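Local coordinates for pyridoxamine 5'-phosphate oxidase-related, FMN-binding protein (Mycobacterium smegmatis, PDB 6ECI) that binds flavin-adenine dinucleotide and probably sequesters it, which is thought to protect mycobacteria against hypoxic and oxidative stress, at residues L21-T26 and E68-D73; N64-A69 and I81-A86. All blocks are in the same frame, centred on the assembly; numbering follows the deposited sequence.

Interaction 1: residues L21-T26 and E68-D73; sequences LGRIVT and EADDHD
Arg23 and Glu68 reach each other through bent side chains. CG of Arg23 stands beside its backbone N (chi1 -66°), and the chain then bends at chi2 and chi3. Glu68 starts with CG opposite its own N (chi1 -168°) and bends at chi2. The two side chains run alongside each other, pointing the same way, on one face of an antiparallel sheet. This sheet belongs to the split beta-barrel fold of the pyridoxamine 5'-phosphate oxidase-like flavin-binding proteins. Arg23 and Glu68 form an antiparallel hydrogen-bonded pair that joins strands 21-28 and 64-72. Arg23 N donates to Glu68 O at 2.9 Å, and Glu68 N donates back to Arg23 O at 3.0 Å.

The side chains add a salt bridge to this backbone pair. Arg23 NE meets Glu68 OE1 at 3.1 Å, with the oxygen tilted somewhat out of the guanidinium plane. OE1 thus receives one firm bond from NE and a weak one from Arg23 NH2. The two flat groups are turned 47° apart. The backbone of Ala69 and Asp70 runs along the guanidinium edge, where Arg23 NH2 lies 3.4 Å from Ala69 CA. Gly22 lies beside Ala69 in the register.

Arg23 NH1 pairs with Asp70 of the second subunit, and Asp70 here pairs with Arg23 of that subunit. The buried charges thus form part of the dimer interface. Leu21, at the start of the strand, lines an FAD pocket. Arg23 and Asp70 also share a water, which lies in the guanidinium plane. It accepts from Arg23 NH2 at 2.7 Å and from Asp70 N, and donates to Leu21 O at 2.9 Å.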
loop_
_atom_site.group_PDB
_atom_site.type_symbol
_atom_site.label_atom_id
_atom_site.label_comp_id
_atom_site.label_asym_id
_atom_site.label_seq_id
_atom_site.Cartn_x
_atom_site.Cartn_y
_atom_site.Cartn_z
ATOM N N LEU B 21 -2.104 6.956 7.018
ATOM C CA LEU B 21 -1.013 6.252 6.356
ATOM C C LEU B 21 -1.509 5.676 5.037
ATOM O O LEU B 21 -2.485 4.917 5.012
ATOM C CB LEU B 21 -0.454 5.152 7.259
ATOM C CG LEU B 21 0.883 4.550 6.831
ATOM C CD1 LEU B 21 1.974 5.606 6.883
ATOM C CD2 LEU B 21 1.238 3.370 7.719
ATOM N N GLY B 22 -0.837 6.042 3.948
ATOM C CA GLY B 22 -1.142 5.524 2.629
ATOM C C GLY B 22 0.125 5.164 1.882
ATOM O O GLY B 22 1.212 5.183 2.468
ATOM N N ARG B 23 0.017 4.845 0.594
ATOM C CA ARG B 23 1.160 4.337 -0.152
ATOM C C ARG B 23 1.174 4.905 -1.562
ATOM O O ARG B 23 0.167 4.834 -2.274
ATOM C CB ARG B 23 1.134 2.807 -0.202
ATOM C CG ARG B 23 1.332 2.153 1.154
ATOM C CD ARG B 23 0.392 0.985 1.354
ATOM N NE ARG B 23 -0.980 1.396 1.630
ATOM C CZ ARG B 23 -1.482 1.564 2.850
ATOM N NH1 ARG B 23 -0.724 1.369 3.920
ATOM N NH2 ARG B 23 -2.747 1.929 2.998
ATOM N N ILE B 24 2.316 5.469 -1.954
ATOM C CA ILE B 24 2.562 5.879 -3.330
ATOM C C ILE B 24 3.134 4.689 -4.089
ATOM O O ILE B 24 4.066 4.027 -3.613
ATOM C CB ILE B 24 3.526 7.077 -3.385
ATOM C CG1 ILE B 24 2.862 8.338 -2.836
ATOM C CG2 ILE B 24 4.007 7.314 -4.809
ATOM C CD1 ILE B 24 1.962 9.045 -3.823
ATOM N N VAL B 25 2.578 4.405 -5.263
ATOM C CA VAL B 25 3.052 3.321 -6.117
ATOM C C VAL B 25 3.526 3.935 -7.426
ATOM O O VAL B 25 2.744 4.582 -8.135
ATOM C CB VAL B 25 1.963 2.263 -6.362
ATOM C CG1 VAL B 25 2.440 1.224 -7.367
ATOM C CG2 VAL B 25 1.570 1.595 -5.053
ATOM N N THR B 26 4.803 3.741 -7.743
ATOM C CA THR B 26 5.405 4.263 -8.960
ATOM C C THR B 26 5.837 3.110 -9.855
ATOM O O THR B 26 6.177 2.023 -9.376
ATOM C CB THR B 26 6.605 5.165 -8.648
ATOM O OG1 THR B 26 7.549 4.449 -7.840
ATOM C CG2 THR B 26 6.151 6.411 -7.906
ATOM N N GLU B 68 -2.854 4.812 -2.660
ATOM C CA GLU B 68 -3.840 3.923 -2.074
ATOM C C GLU B 68 -3.806 4.050 -0.560
ATOM O O GLU B 68 -2.760 4.310 0.039
ATOM C CB GLU B 68 -3.601 2.467 -2.492
ATOM C CG GLU B 68 -4.746 1.533 -2.163
ATOM C CD GLU B 68 -4.575 0.853 -0.821
ATOM O OE1 GLU B 68 -3.486 0.980 -0.225
ATOM O OE2 GLU B 68 -5.530 0.186 -0.368
ATOM N N ALA B 69 -4.978 3.883 0.043
ATOM C CA ALA B 69 -5.136 3.809 1.486
ATOM C C ALA B 69 -6.383 2.983 1.767
ATOM O O ALA B 69 -7.316 2.954 0.960
ATOM C CB ALA B 69 -5.239 5.199 2.118
ATOM N N ASP B 70 -6.386 2.291 2.904
ATOM C CA ASP B 70 -7.484 1.388 3.218
ATOM C C ASP B 70 -7.647 1.299 4.730
ATOM O O ASP B 70 -6.871 1.875 5.496
ATOM C CB ASP B 70 -7.255 0.005 2.596
ATOM C CG ASP B 70 -5.890 -0.570 2.922
ATOM O OD1 ASP B 70 -5.489 -0.532 4.103
ATOM O OD2 ASP B 70 -5.223 -1.083 2.000
ATOM N N ASP B 71 -8.674 0.564 5.149
ATOM C CA ASP B 71 -8.947 0.283 6.554
ATOM C C ASP B 71 -9.990 -0.823 6.609
ATOM O O ASP B 71 -10.652 -1.126 5.612
ATOM C CB ASP B 71 -9.425 1.529 7.303
ATOM C CG ASP B 71 -9.230 1.414 8.800
ATOM O OD1 ASP B 71 -8.150 0.957 9.231
ATOM O OD2 ASP B 71 -10.163 1.770 9.548
ATOM N N HIS B 72 -10.141 -1.415 7.794
ATOM C CA HIS B 72 -11.011 -2.571 7.951
ATOM C C HIS B 72 -11.320 -2.786 9.425
ATOM O O HIS B 72 -10.569 -2.363 10.307
ATOM C CB HIS B 72 -10.364 -3.832 7.376
ATOM C CG HIS B 72 -9.266 -4.375 8.236
ATOM N ND1 HIS B 72 -9.479 -5.348 9.188
ATOM C CD2 HIS B 72 -7.952 -4.056 8.311
ATOM C CE1 HIS B 72 -8.339 -5.619 9.799
ATOM N NE2 HIS B 72 -7.398 -4.847 9.286
ATOM N N ASP B 73 -12.439 -3.465 9.675
ATOM C CA ASP B 73 -12.701 -4.060 10.979
ATOM C C ASP B 73 -12.818 -5.570 10.813
ATOM O O ASP B 73 -12.387 -6.114 9.790
ATOM C CB ASP B 73 -13.960 -3.471 11.627
ATOM C CG ASP B 73 -15.194 -3.578 10.742
ATOM O OD1 ASP B 73 -15.252 -4.463 9.866
ATOM O OD2 ASP B 73 -16.124 -2.766 10.938
HETATM O O HOH W 1 -4.553 2.834 4.752
#

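Interaction 2: residues N64-A69 and I81-A86; sequences NVLFEA and IVRGVA. With FAD (flavin-adenine dinucleotide), chain C.
Leu66 and Arg83 extend together from the sheet. Leu66 CD2 sits over one face of the Arg83 guanidinium, 3.3 Å from NH1, and also packs on Arg83 CG. Leu66 CD2 also touches Ile81 CG2 at 3.7 Å. Ile81 in turn meets the FAD adenine, with CG1 3.4 Å from C2A. Its CG1 stands beside the backbone N (chi1 -59°) and carries CD1 to the adenine as well. Glu68 CG packs on Ile81 CG1 from another side. O3B of the adenosine ribose lies near the plane of the Arg83 guanidinium, at its edge. Arg83 NH1 is hydrogen-bonded to Ser32 O of the second subunit.

The hairpin backbone sets these positions. Phe67 and Val82 form a hydrogen-bonded pair, with Val82 N to Phe67 O at 2.7 Å and Phe67 N to Val82 O at 2.8 Å. Val65 and Gly84 form another, with Val65 N to Gly84 O at 3.0 Å and a longer return bond. Leu66-Arg83 and Glu68-Ile81 are non-hydrogen-bonded pairs. Their side chains share one face of the sheet, and Ile81 on it meets FAD.

Val65, Phe67 and Val82 occupy the other face. Phe67 stacks edge-to-face with Phe39 of strand 31-41, while Val65 and Val82 pack on Val117 of strand 114-119. Strand 64-72 lies between strands 21-28 and 77-88, and strand 77-88 also pairs with strands 114-119 and 121-127.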
loop_
_atom_site.group_PDB
_atom_site.type_symbol
_atom_site.label_atom_id
_atom_site.label_comp_id
_atom_site.label_asym_id
_atom_site.label_seq_id
_atom_site.Cartn_x
_atom_site.Cartn_y
_atom_site.Cartn_z
ATOM N N ASN B 64 3.463 9.920 -13.233
ATOM C CA ASN B 64 2.170 9.333 -12.915
ATOM C C ASN B 64 2.335 8.329 -11.785
ATOM O O ASN B 64 3.183 7.434 -11.856
ATOM C CB ASN B 64 1.576 8.657 -14.148
ATOM C CG ASN B 64 1.427 9.609 -15.317
ATOM O OD1 ASN B 64 1.082 10.778 -15.141
ATOM N ND2 ASN B 64 1.698 9.116 -16.519
ATOM N N VAL B 65 1.532 8.483 -10.731
ATOM C CA VAL B 65 1.648 7.651 -9.544
ATOM C C VAL B 65 0.280 7.103 -9.165
ATOM O O VAL B 65 -0.765 7.661 -9.509
ATOM C CB VAL B 65 2.251 8.415 -8.346
ATOM C CG1 VAL B 65 3.626 8.967 -8.691
ATOM C CG2 VAL B 65 1.306 9.522 -7.887
ATOM N N LEU B 66 0.309 5.987 -8.444
ATOM C CA LEU B 66 -0.852 5.463 -7.744
ATOM C C LEU B 66 -0.771 5.852 -6.275
ATOM O O LEU B 66 0.306 5.817 -5.672
ATOM C CB LEU B 66 -0.930 3.941 -7.869
ATOM C CG LEU B 66 -1.485 3.384 -9.175
ATOM C CD1 LEU B 66 -1.378 1.874 -9.195
ATOM C CD2 LEU B 66 -2.922 3.808 -9.311
ATOM N N PHE B 67 -1.906 6.238 -5.703
ATOM C CA PHE B 67 -2.023 6.420 -4.264
ATOM C C PHE B 67 -3.134 5.526 -3.743
ATOM O O PHE B 67 -4.232 5.499 -4.307
ATOM C CB PHE B 67 -2.313 7.867 -3.882
ATOM C CG PHE B 67 -2.554 8.054 -2.412
ATOM C CD1 PHE B 67 -1.489 8.140 -1.532
ATOM C CD2 PHE B 67 -3.841 8.124 -1.907
ATOM C CE1 PHE B 67 -1.701 8.305 -0.180
ATOM C CE2 PHE B 67 -4.060 8.288 -0.555
ATOM C CZ PHE B 67 -2.988 8.378 0.312
ATOM N N GLU B 68 -2.854 4.812 -2.660
ATOM C CA GLU B 68 -3.840 3.923 -2.074
ATOM C C GLU B 68 -3.806 4.050 -0.560
ATOM O O GLU B 68 -2.760 4.310 0.039
ATOM C CB GLU B 68 -3.601 2.467 -2.492
ATOM C CG GLU B 68 -4.746 1.533 -2.163
ATOM C CD GLU B 68 -4.575 0.853 -0.821
ATOM O OE1 GLU B 68 -3.486 0.980 -0.225
ATOM O OE2 GLU B 68 -5.530 0.186 -0.368
ATOM N N ALA B 69 -4.978 3.883 0.043
ATOM C CA ALA B 69 -5.136 3.809 1.486
ATOM C C ALA B 69 -6.383 2.983 1.767
ATOM O O ALA B 69 -7.316 2.954 0.960
ATOM C CB ALA B 69 -5.239 5.199 2.118
ATOM N N ILE B 81 -8.243 4.126 -4.257
ATOM C CA ILE B 81 -7.086 4.239 -5.136
ATOM C C ILE B 81 -7.215 5.525 -5.940
ATOM O O ILE B 81 -8.247 5.766 -6.577
ATOM C CB ILE B 81 -6.953 3.023 -6.072
ATOM C CG1 ILE B 81 -6.814 1.734 -5.264
ATOM C CG2 ILE B 81 -5.750 3.187 -6.985
ATOM C CD1 ILE B 81 -6.808 0.487 -6.115
ATOM N N VAL B 82 -6.166 6.342 -5.916
ATOM C CA VAL B 82 -6.116 7.601 -6.649
ATOM C C VAL B 82 -5.049 7.479 -7.728
ATOM O O VAL B 82 -3.875 7.230 -7.426
ATOM C CB VAL B 82 -5.818 8.789 -5.719
ATOM C CG1 VAL B 82 -5.503 10.037 -6.533
ATOM C CG2 VAL B 82 -6.986 9.037 -4.782
ATOM N N ARG B 83 -5.456 7.644 -8.983
ATOM C CA ARG B 83 -4.524 7.793 -10.093
ATOM C C ARG B 83 -4.353 9.274 -10.386
ATOM O O ARG B 83 -5.341 9.987 -10.590
ATOM C CB ARG B 83 -5.015 7.065 -11.348
ATOM C CG ARG B 83 -5.276 5.585 -11.154
ATOM C CD ARG B 83 -4.988 4.792 -12.425
ATOM N NE ARG B 83 -5.464 3.414 -12.321
ATOM C CZ ARG B 83 -4.677 2.342 -12.237
ATOM N NH1 ARG B 83 -3.356 2.470 -12.257
ATOM N NH2 ARG B 83 -5.218 1.135 -12.142
ATOM N N GLY B 84 -3.111 9.733 -10.402
ATOM C CA GLY B 84 -2.861 11.130 -10.673
ATOM C C GLY B 84 -1.396 11.410 -10.916
ATOM O O GLY B 84 -0.603 10.501 -11.173
ATOM N N VAL B 85 -1.050 12.693 -10.835
ATOM C CA VAL B 85 0.314 13.162 -11.033
ATOM C C VAL B 85 0.782 13.843 -9.756
ATOM O O VAL B 85 0.030 14.607 -9.140
ATOM C CB VAL B 85 0.419 14.124 -12.234
ATOM C CG1 VAL B 85 1.872 14.487 -12.495
ATOM C CG2 VAL B 85 -0.210 13.500 -13.469
ATOM N N ALA B 86 2.019 13.558 -9.359
ATOM C CA ALA B 86 2.617 14.177 -8.184
ATOM C C ALA B 86 3.314 15.465 -8.604
ATOM O O ALA B 86 4.198 15.446 -9.468
ATOM C CB ALA B 86 3.603 13.228 -7.505
HETATM P PA FAD C . -12.181 -4.511 -11.802
HETATM O O1A FAD C . -13.642 -4.313 -11.626
HETATM O O2A FAD C . -11.759 -5.152 -13.125
HETATM O O5B FAD C . -11.393 -3.160 -11.602
HETATM C C5B FAD C . -11.747 -1.969 -12.335
HETATM C C4B FAD C . -11.086 -0.783 -11.681
HETATM O O4B FAD C . -11.651 -0.588 -10.369
HETATM C C3B FAD C . -9.589 -0.924 -11.438
HETATM O O3B FAD C . -8.838 -0.550 -12.588
HETATM C C2B FAD C . -9.352 0.037 -10.271
HETATM O O2B FAD C . -9.096 1.367 -10.704
HETATM C C1B FAD C . -10.672 -0.052 -9.495
HETATM N N9A FAD C . -10.601 -0.893 -8.306
HETATM C C8A FAD C . -10.687 -2.260 -8.245
HETATM N N7A FAD C . -10.577 -2.753 -7.035
HETATM C C5A FAD C . -10.400 -1.622 -6.239
HETATM C C6A FAD C . -10.223 -1.463 -4.854
HETATM N N6A FAD C . -10.192 -2.470 -3.980
HETATM N N1A FAD C . -10.082 -0.199 -4.387
HETATM C C2A FAD C . -10.118 0.815 -5.253
HETATM N N3A FAD C . -10.273 0.782 -6.577
HETATM C C4A FAD C . -10.414 -0.481 -7.013
HETATM N N1 FAD C . -9.908 -9.503 -3.078
HETATM C C2 FAD C . -9.498 -10.793 -2.912
HETATM O O2 FAD C . -9.440 -11.580 -3.862
HETATM N N3 FAD C . -9.135 -11.240 -1.655
HETATM C C4 FAD C . -9.140 -10.495 -0.494
HETATM O O4 FAD C . -8.794 -11.005 0.572
HETATM C C4X FAD C . -9.579 -9.126 -0.681
HETATM N N5 FAD C . -9.618 -8.346 0.364
HETATM C C5X FAD C . -10.038 -7.037 0.182
HETATM C C6 FAD C . -10.087 -6.190 1.287
HETATM C C7 FAD C . -10.502 -4.869 1.158
HETATM C C7M FAD C . -10.541 -3.981 2.374
HETATM C C8 FAD C . -10.875 -4.379 -0.105
HETATM C C8M FAD C . -11.332 -2.956 -0.279
HETATM C C9 FAD C . -10.828 -5.223 -1.212
HETATM C C9A FAD C . -10.415 -6.543 -1.075
HETATM N N10 FAD C . -10.361 -7.425 -2.174
HETATM C C10 FAD C . -9.943 -8.722 -2.013
HETATM C "C1'" FAD C . -10.723 -6.969 -3.522
HETATM C "C2'" FAD C . -9.504 -6.609 -4.365
HETATM O "O2'" FAD C . -8.658 -5.712 -3.647
HETATM C "C3'" FAD C . -9.960 -5.942 -5.663
HETATM O "O3'" FAD C . -11.007 -5.026 -5.368
HETATM C "C4'" FAD C . -10.446 -6.922 -6.730
HETATM O "O4'" FAD C . -9.481 -7.962 -6.897
HETATM C "C5'" FAD C . -10.717 -6.240 -8.053
HETATM O "O5'" FAD C . -11.276 -7.201 -8.971
HETATM P P FAD C . -12.265 -6.755 -10.112
HETATM O O1P FAD C . -13.618 -6.405 -9.486
HETATM O O2P FAD C . -12.293 -7.754 -11.204
HETATM O O3P FAD C . -11.611 -5.409 -10.627
#

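In the fold
Interactions 1 and 2 use opposite edges of strand 64-72, which lies between strand 21-28 and strand 77-88. They share Glu68 and Ala69. The touching residues of interaction 1 are all buried. Interaction 2 is mostly buried, with Asn64 exposed at one end. Interaction 1 has a short backbone pairing and a chemistry of charge and water. Interaction 2 is a longer ladder that buries more than twice the surface, and its side-chain contacts are largely apolar. A probable hydrogen bond from Val25 N to Leu66 O ties the two together. Both reach the second subunit, interaction 1 through ion pairs, interaction 2 through an Arg83 hydrogen bond and packing. Each also meets FAD, through Leu21 and Ile81.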